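Local coordinates for protein NAD dependent epimerase/dehydratase family (uncultured archaeon MedDCM-OCT-S05-C57, PDB 5Y1F) that probably oxidises L-threonine at its 3-position as an NAD+-dependent dehydrogenase, and binds NAD+, at residues Ala119-Ile132 and Tyr170-Pro184. Residues are numbered along the deposited sequence; the frame is centred on the assembly and turned at random.
Sequences AKKYNQKLFCPSSI and YFKEHGIDVRGIRYP. With NAD (nicotinamide-adenine-dinucleotide), chain B.
L126 and V178 sit side by side on parallel strands 125-131 and 178-187. CB of L126 packs on CG2 of V178 at 3.8 Å, and SG of C128 touches the same methyl. Backbone bonds run L126 N to D177 O, R179 N to L126 O and C128 N to R179 O. On the other face F127 and Y183 come from opposite directions, and CZ of F127 lies 3.8 Å from CZ of Y183. With chi1 at 180° the F127 ring lies across the neighbouring strand, CE1 against CA of G180. The Y183 hydroxyl bonds T236.

R179 grips D177 side-on, NE to OD1 and NH2 to OD2, each at 2.9 Å. Its NH1 bonds L239 O and A242 O. In one conformer NZ of K125 stands over the guanidinium face, 3.6 Å from CZ of R179, and bonds M240 O. D177 probably eases the like charges. A leucine here would probably leave the D177 carboxylate without its two-pronged partner and take this donor from L239 O.

The solvent side is the K120 and H174 pair; beside it I176 stays buried against A119. In one conformer K120 lays CD over the H174 ring, and NZ bonds OH of Y170 at 2.9 Å. Further along, S130 O lies 3.1 Å from NAD C6N. Parallel strands whose C-terminal ends reach the nicotinamide are typical of the Rossmann fold of the epimerase/dehydratase family.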
loop_
_atom_site.group_PDB
_atom_site.type_symbol
_atom_site.label_atom_id
_atom_site.label_comp_id
_atom_site.label_asym_id
_atom_site.label_seq_id
_atom_site.Cartn_x
_atom_site.Cartn_y
_atom_site.Cartn_z
ATOM N N ALA A 119 14.110 14.106 5.356
ATOM C CA ALA A 119 13.034 15.062 5.419
ATOM C C ALA A 119 13.326 16.149 6.423
ATOM O O ALA A 119 12.955 17.282 6.199
ATOM C CB ALA A 119 11.710 14.378 5.762
ATOM N N LYS A 120 13.920 15.782 7.548
ATOM C CA LYS A 120 14.295 16.761 8.569
ATOM C C LYS A 120 15.385 17.706 8.051
ATOM O O LYS A 120 15.284 18.908 8.240
ATOM C CB LYS A 120 14.709 16.004 9.839
ATOM C CG LYS A 120 15.261 16.816 11.018
ATOM C CD LYS A 120 15.676 15.892 12.183
ATOM C CE LYS A 120 16.887 15.011 11.843
ATOM N NZ LYS A 120 16.918 13.533 12.219
ATOM N N LYS A 121 16.354 17.175 7.321
ATOM C CA LYS A 121 17.433 18.011 6.758
ATOM C C LYS A 121 16.912 18.969 5.741
ATOM O O LYS A 121 17.430 20.121 5.657
ATOM C CB LYS A 121 18.474 17.157 6.060
ATOM C CG LYS A 121 19.339 16.331 6.987
ATOM C CD LYS A 121 20.470 15.690 6.184
ATOM C CE LYS A 121 21.406 14.912 7.061
ATOM N NZ LYS A 121 22.671 14.621 6.327
ATOM N N TYR A 122 15.970 18.557 4.881
ATOM C CA TYR A 122 15.541 19.328 3.723
ATOM C C TYR A 122 14.130 19.876 3.846
ATOM O O TYR A 122 13.592 20.429 2.903
ATOM C CB TYR A 122 15.656 18.486 2.467
ATOM C CG TYR A 122 17.091 18.174 2.170
ATOM C CD1 TYR A 122 17.921 19.123 1.578
ATOM C CD2 TYR A 122 17.659 16.990 2.531
ATOM C CE1 TYR A 122 19.252 18.880 1.409
ATOM C CE2 TYR A 122 18.975 16.695 2.261
ATOM C CZ TYR A 122 19.778 17.678 1.763
ATOM O OH TYR A 122 21.098 17.411 1.468
ATOM N N ASN A 123 13.557 19.815 5.042
ATOM C CA ASN A 123 12.245 20.357 5.319
ATOM C C ASN A 123 11.159 19.822 4.368
ATOM O O ASN A 123 10.393 20.586 3.763
ATOM C CB ASN A 123 12.298 21.891 5.250
ATOM C CG ASN A 123 11.049 22.533 5.767
ATOM O OD1 ASN A 123 10.384 22.001 6.661
ATOM N ND2 ASN A 123 10.681 23.667 5.175
ATOM N N GLN A 124 11.091 18.505 4.256
ATOM C CA GLN A 124 10.200 17.852 3.305
ATOM C C GLN A 124 8.883 17.469 3.954
ATOM O O GLN A 124 8.820 17.149 5.146
ATOM C CB GLN A 124 10.816 16.622 2.677
ATOM C CG GLN A 124 12.111 16.942 1.939
ATOM C CD GLN A 124 12.766 15.718 1.380
ATOM O OE1 GLN A 124 13.312 15.724 0.242
ATOM N NE2 GLN A 124 12.808 14.700 2.149
ATOM N N LYS A 125 7.874 17.365 3.116
ATOM C CA LYS A 125 6.597 16.703 3.482
ATOM C C LYS A 125 6.646 15.256 2.992
ATOM O O LYS A 125 7.366 14.954 2.034
ATOM C CB LYS A 125 5.443 17.432 2.826
ATOM C CG LYS A 125 4.167 17.339 3.610
ATOM C CD LYS A 125 3.298 16.329 2.935
ATOM C CE LYS A 125 2.391 17.035 1.968
ATOM N NZ LYS A 125 1.062 16.978 2.563
ATOM N N LEU A 126 5.961 14.356 3.710
ATOM C CA LEU A 126 6.112 12.907 3.489
ATOM C C LEU A 126 4.767 12.200 3.508
ATOM O O LEU A 126 3.859 12.565 4.282
ATOM C CB LEU A 126 6.946 12.267 4.564
ATOM C CG LEU A 126 8.420 12.664 4.653
ATOM C CD1 LEU A 126 9.051 11.967 5.850
ATOM C CD2 LEU A 126 9.216 12.417 3.391
ATOM N N PHE A 127 4.693 11.172 2.685
ATOM C CA PHE A 127 3.670 10.130 2.801
ATOM C C PHE A 127 4.408 8.829 3.062
ATOM O O PHE A 127 5.214 8.406 2.239
ATOM C CB PHE A 127 2.816 10.009 1.540
ATOM C CG PHE A 127 1.760 8.932 1.651
ATOM C CD1 PHE A 127 0.617 9.124 2.404
ATOM C CD2 PHE A 127 1.949 7.718 1.056
ATOM C CE1 PHE A 127 -0.293 8.106 2.561
ATOM C CE2 PHE A 127 1.023 6.703 1.195
ATOM C CZ PHE A 127 -0.089 6.910 1.943
ATOM N N CYS A 128 4.126 8.170 4.207
ATOM C CA CYS A 128 4.804 6.933 4.603
ATOM C C CYS A 128 3.731 5.981 5.066
ATOM O O CYS A 128 3.247 6.103 6.203
ATOM C CB CYS A 128 5.814 7.166 5.720
ATOM S SG CYS A 128 7.144 8.299 5.271
ATOM N N PRO A 129 3.327 5.048 4.218
ATOM C CA PRO A 129 2.185 4.207 4.568
ATOM C C PRO A 129 2.475 3.117 5.561
ATOM O O PRO A 129 3.633 2.614 5.649
ATOM C CB PRO A 129 1.732 3.642 3.233
ATOM C CG PRO A 129 2.966 3.564 2.435
ATOM C CD PRO A 129 3.763 4.804 2.836
ATOM N N SER A 130 1.422 2.711 6.265
ATOM C CA SER A 130 1.439 1.558 7.175
ATOM C C SER A 130 0.614 0.452 6.547
ATOM O O SER A 130 0.528 0.364 5.322
ATOM C CB SER A 130 0.925 2.041 8.497
ATOM O OG SER A 130 0.988 1.020 9.455
ATOM N N SER A 131 0.028 -0.411 7.357
ATOM C CA SER A 131 -0.754 -1.545 6.898
ATOM C C SER A 131 -1.701 -1.995 8.004
ATOM O O SER A 131 -1.406 -1.820 9.190
ATOM C CB SER A 131 0.184 -2.696 6.554
ATOM O OG SER A 131 -0.524 -3.889 6.261
ATOM N N ILE A 132 -2.799 -2.642 7.624
ATOM C CA ILE A 132 -3.599 -3.371 8.579
ATOM C C ILE A 132 -2.811 -4.468 9.300
ATOM O O ILE A 132 -3.268 -4.949 10.333
ATOM C CB ILE A 132 -4.838 -4.023 7.919
ATOM C CG1 ILE A 132 -4.467 -4.992 6.778
ATOM C CG2 ILE A 132 -5.789 -2.929 7.417
ATOM C CD1 ILE A 132 -5.589 -5.879 6.283
ATOM N N TYR A 170 8.771 12.022 14.513
ATOM C CA TYR A 170 9.262 13.084 13.654
ATOM C C TYR A 170 8.277 14.192 13.546
ATOM O O TYR A 170 8.667 15.371 13.432
ATOM C CB TYR A 170 9.686 12.535 12.291
ATOM C CG TYR A 170 11.166 12.106 12.278
ATOM C CD1 TYR A 170 12.153 12.919 11.654
ATOM C CD2 TYR A 170 11.600 11.019 12.973
ATOM C CE1 TYR A 170 13.484 12.590 11.713
ATOM C CE2 TYR A 170 12.952 10.732 13.068
ATOM C CZ TYR A 170 13.875 11.490 12.355
ATOM O OH TYR A 170 15.232 11.168 12.394
ATOM N N PHE A 171 6.982 13.896 13.545
ATOM C CA PHE A 171 6.010 14.924 13.537
ATOM C C PHE A 171 6.050 15.740 14.851
ATOM O O PHE A 171 6.146 16.981 14.811
ATOM C CB PHE A 171 4.587 14.362 13.310
ATOM C CG PHE A 171 3.510 15.385 13.467
ATOM C CD1 PHE A 171 3.399 16.404 12.590
ATOM C CD2 PHE A 171 2.667 15.371 14.551
ATOM C CE1 PHE A 171 2.489 17.414 12.767
ATOM C CE2 PHE A 171 1.737 16.365 14.715
ATOM C CZ PHE A 171 1.635 17.369 13.824
ATOM N N LYS A 172 5.951 15.073 16.000
ATOM C CA LYS A 172 5.852 15.811 17.255
ATOM C C LYS A 172 7.145 16.485 17.636
ATOM O O LYS A 172 7.130 17.613 18.158
ATOM C CB LYS A 172 5.468 14.867 18.383
ATOM C CG LYS A 172 4.088 14.294 18.243
ATOM C CD LYS A 172 3.757 13.394 19.419
ATOM C CE LYS A 172 2.545 13.879 20.180
ATOM N NZ LYS A 172 1.780 12.691 20.626
ATOM N N GLU A 173 8.258 15.783 17.545
ATOM C CA GLU A 173 9.536 16.283 18.053
ATOM C C GLU A 173 10.231 17.127 17.014
ATOM O O GLU A 173 10.947 18.076 17.348
ATOM C CB GLU A 173 10.444 15.146 18.459
ATOM C CG GLU A 173 9.959 14.356 19.626
ATOM C CD GLU A 173 10.939 13.319 20.131
ATOM O OE1 GLU A 173 12.091 13.217 19.623
ATOM O OE2 GLU A 173 10.459 12.569 21.028
ATOM N N HIS A 174 10.043 16.832 15.728
ATOM C CA HIS A 174 10.831 17.482 14.672
ATOM C C HIS A 174 9.994 18.340 13.755
ATOM O O HIS A 174 10.536 18.943 12.827
ATOM C CB HIS A 174 11.684 16.445 13.916
ATOM C CG HIS A 174 12.701 15.769 14.786
ATOM N ND1 HIS A 174 12.850 14.408 14.888
ATOM C CD2 HIS A 174 13.541 16.301 15.712
ATOM C CE1 HIS A 174 13.775 14.125 15.795
ATOM N NE2 HIS A 174 14.181 15.260 16.329
ATOM N N GLY A 175 8.683 18.388 13.947
ATOM C CA GLY A 175 7.827 19.203 13.101
ATOM C C GLY A 175 7.729 18.746 11.655
ATOM O O GLY A 175 7.268 19.501 10.816
ATOM N N ILE A 176 7.986 17.476 11.381
ATOM C CA ILE A 176 7.882 16.968 9.999
ATOM C C ILE A 176 6.458 16.566 9.705
ATOM O O ILE A 176 5.868 15.755 10.417
ATOM C CB ILE A 176 8.817 15.784 9.773
ATOM C CG1 ILE A 176 10.266 16.186 10.013
ATOM C CG2 ILE A 176 8.619 15.202 8.391
ATOM C CD1 ILE A 176 10.718 17.451 9.344
ATOM N N ASP A 177 5.896 17.150 8.658
ATOM C CA ASP A 177 4.522 16.815 8.253
ATOM C C ASP A 177 4.545 15.523 7.437
ATOM O O ASP A 177 4.720 15.538 6.214
ATOM C CB ASP A 177 3.918 17.976 7.467
ATOM C CG ASP A 177 2.507 17.734 7.061
ATOM O OD1 ASP A 177 1.955 16.658 7.379
ATOM O OD2 ASP A 177 1.869 18.679 6.584
ATOM N N VAL A 178 4.507 14.429 8.185
ATOM C CA VAL A 178 4.458 13.078 7.629
ATOM C C VAL A 178 3.064 12.503 7.856
ATOM O O VAL A 178 2.512 12.610 8.983
ATOM C CB VAL A 178 5.545 12.182 8.236
ATOM C CG1 VAL A 178 5.553 12.206 9.752
ATOM C CG2 VAL A 178 5.415 10.752 7.748
ATOM N N ARG A 179 2.469 11.954 6.793
ATOM C CA ARG A 179 1.123 11.388 6.826
ATOM C C ARG A 179 1.198 9.978 6.296
ATOM O O ARG A 179 2.077 9.624 5.500
ATOM C CB ARG A 179 0.196 12.242 5.967
ATOM C CG ARG A 179 0.178 13.686 6.419
ATOM C CD ARG A 179 -0.577 14.578 5.486
ATOM N NE ARG A 179 -0.387 15.990 5.858
ATOM C CZ ARG A 179 -1.167 16.998 5.448
ATOM N NH1 ARG A 179 -2.231 16.790 4.712
ATOM N NH2 ARG A 179 -0.859 18.247 5.835
ATOM N N GLY A 180 0.262 9.148 6.743
ATOM C CA GLY A 180 0.218 7.775 6.302
ATOM C C GLY A 180 -1.128 7.128 6.546
ATOM O O GLY A 180 -1.966 7.627 7.308
ATOM N N ILE A 181 -1.328 6.022 5.839
ATOM C CA ILE A 181 -2.558 5.242 5.864
ATOM C C ILE A 181 -2.181 3.811 6.169
ATOM O O ILE A 181 -1.195 3.268 5.584
ATOM C CB ILE A 181 -3.268 5.323 4.519
ATOM C CG1 ILE A 181 -3.784 6.741 4.263
ATOM C CG2 ILE A 181 -4.405 4.321 4.435
ATOM C CD1 ILE A 181 -4.218 6.998 2.843
ATOM N N ARG A 182 -2.983 3.163 7.009
ATOM C CA ARG A 182 -2.905 1.695 7.184
ATOM C C ARG A 182 -3.657 1.031 6.031
ATOM O O ARG A 182 -4.823 0.713 6.152
ATOM C CB ARG A 182 -3.529 1.297 8.509
ATOM C CG ARG A 182 -2.742 1.722 9.719
ATOM C CD ARG A 182 -3.536 1.615 10.983
ATOM N NE ARG A 182 -2.718 1.916 12.148
ATOM C CZ ARG A 182 -3.208 2.194 13.349
ATOM N NH1 ARG A 182 -4.536 2.252 13.561
ATOM N NH2 ARG A 182 -2.380 2.404 14.356
ATOM N N TYR A 183 -3.022 0.858 4.885
ATOM C CA TYR A 183 -3.786 0.343 3.763
ATOM C C TYR A 183 -4.281 -1.054 4.084
ATOM O O TYR A 183 -3.562 -1.873 4.650
ATOM C CB TYR A 183 -2.977 0.253 2.453
ATOM C CG TYR A 183 -2.471 1.525 1.857
ATOM C CD1 TYR A 183 -3.330 2.486 1.359
ATOM C CD2 TYR A 183 -1.114 1.686 1.596
ATOM C CE1 TYR A 183 -2.837 3.578 0.640
ATOM C CE2 TYR A 183 -0.635 2.761 0.865
ATOM C CZ TYR A 183 -1.501 3.718 0.419
ATOM O OH TYR A 183 -0.975 4.735 -0.377
ATOM N N PRO A 184 -5.501 -1.355 3.653
ATOM C CA PRO A 184 -5.977 -2.724 3.541
ATOM C C PRO A 184 -5.330 -3.444 2.381
ATOM O O PRO A 184 -4.436 -2.897 1.700
ATOM C CB PRO A 184 -7.457 -2.579 3.450
ATOM C CG PRO A 184 -7.637 -1.326 2.721
ATOM C CD PRO A 184 -6.481 -0.432 3.074
HETATM P PA NAD B . 5.615 -3.543 -3.782
HETATM O O1A NAD B . 4.765 -3.793 -5.042
HETATM O O2A NAD B . 6.450 -4.727 -3.248
HETATM O O5B NAD B . 6.579 -2.284 -4.133
HETATM C C5B NAD B . 7.670 -1.982 -3.290
HETATM C C4B NAD B . 8.813 -1.530 -4.149
HETATM O O4B NAD B . 9.878 -1.339 -3.202
HETATM C C3B NAD B . 9.282 -2.569 -5.154
HETATM O O3B NAD B . 9.213 -2.007 -6.445
HETATM C C2B NAD B . 10.721 -2.878 -4.719
HETATM O O2B NAD B . 11.673 -3.048 -5.785
HETATM C C1B NAD B . 11.072 -1.669 -3.876
HETATM N N9A NAD B . 12.146 -1.995 -2.916
HETATM C C8A NAD B . 12.306 -3.143 -2.230
HETATM N N7A NAD B . 13.441 -3.121 -1.534
HETATM C C5A NAD B . 14.018 -1.957 -1.827
HETATM C C6A NAD B . 15.275 -1.306 -1.436
HETATM N N6A NAD B . 16.145 -1.913 -0.593
HETATM N N1A NAD B . 15.516 -0.084 -1.900
HETATM C C2A NAD B . 14.694 0.497 -2.757
HETATM N N3A NAD B . 13.529 -0.019 -3.149
HETATM C C4A NAD B . 13.173 -1.218 -2.713
HETATM O O3 NAD B . 4.748 -2.973 -2.564
HETATM P PN NAD B . 3.357 -2.161 -2.662
HETATM O O1N NAD B . 3.381 -1.198 -3.856
HETATM O O2N NAD B . 2.204 -3.143 -2.612
HETATM O O5D NAD B . 3.421 -1.331 -1.274
HETATM C C5D NAD B . 3.941 -0.038 -1.259
HETATM C C4D NAD B . 3.778 0.453 0.185
HETATM O O4D NAD B . 2.391 0.307 0.594
HETATM C C3D NAD B . 4.623 -0.313 1.179
HETATM O O3D NAD B . 4.946 0.570 2.288
HETATM C C2D NAD B . 3.629 -1.350 1.734
HETATM O O2D NAD B . 4.017 -1.783 3.061
HETATM C C1D NAD B . 2.331 -0.522 1.741
HETATM N N1N NAD B . 1.128 -1.379 1.712
HETATM C C2N NAD B . 0.713 -2.041 0.588
HETATM C C3N NAD B . -0.409 -2.836 0.610
HETATM C C7N NAD B . -0.941 -3.560 -0.623
HETATM O O7N NAD B . -1.896 -4.279 -0.500
HETATM N N7N NAD B . -0.387 -3.355 -1.791
HETATM C C4N NAD B . -1.127 -2.961 1.787
HETATM C C5N NAD B . -0.676 -2.327 2.933
HETATM C C6N NAD B . 0.455 -1.537 2.864
HETATM O O HOH W 1 7.547 18.858 6.980
HETATM O O HOH W 2 -2.449 -4.473 4.423
#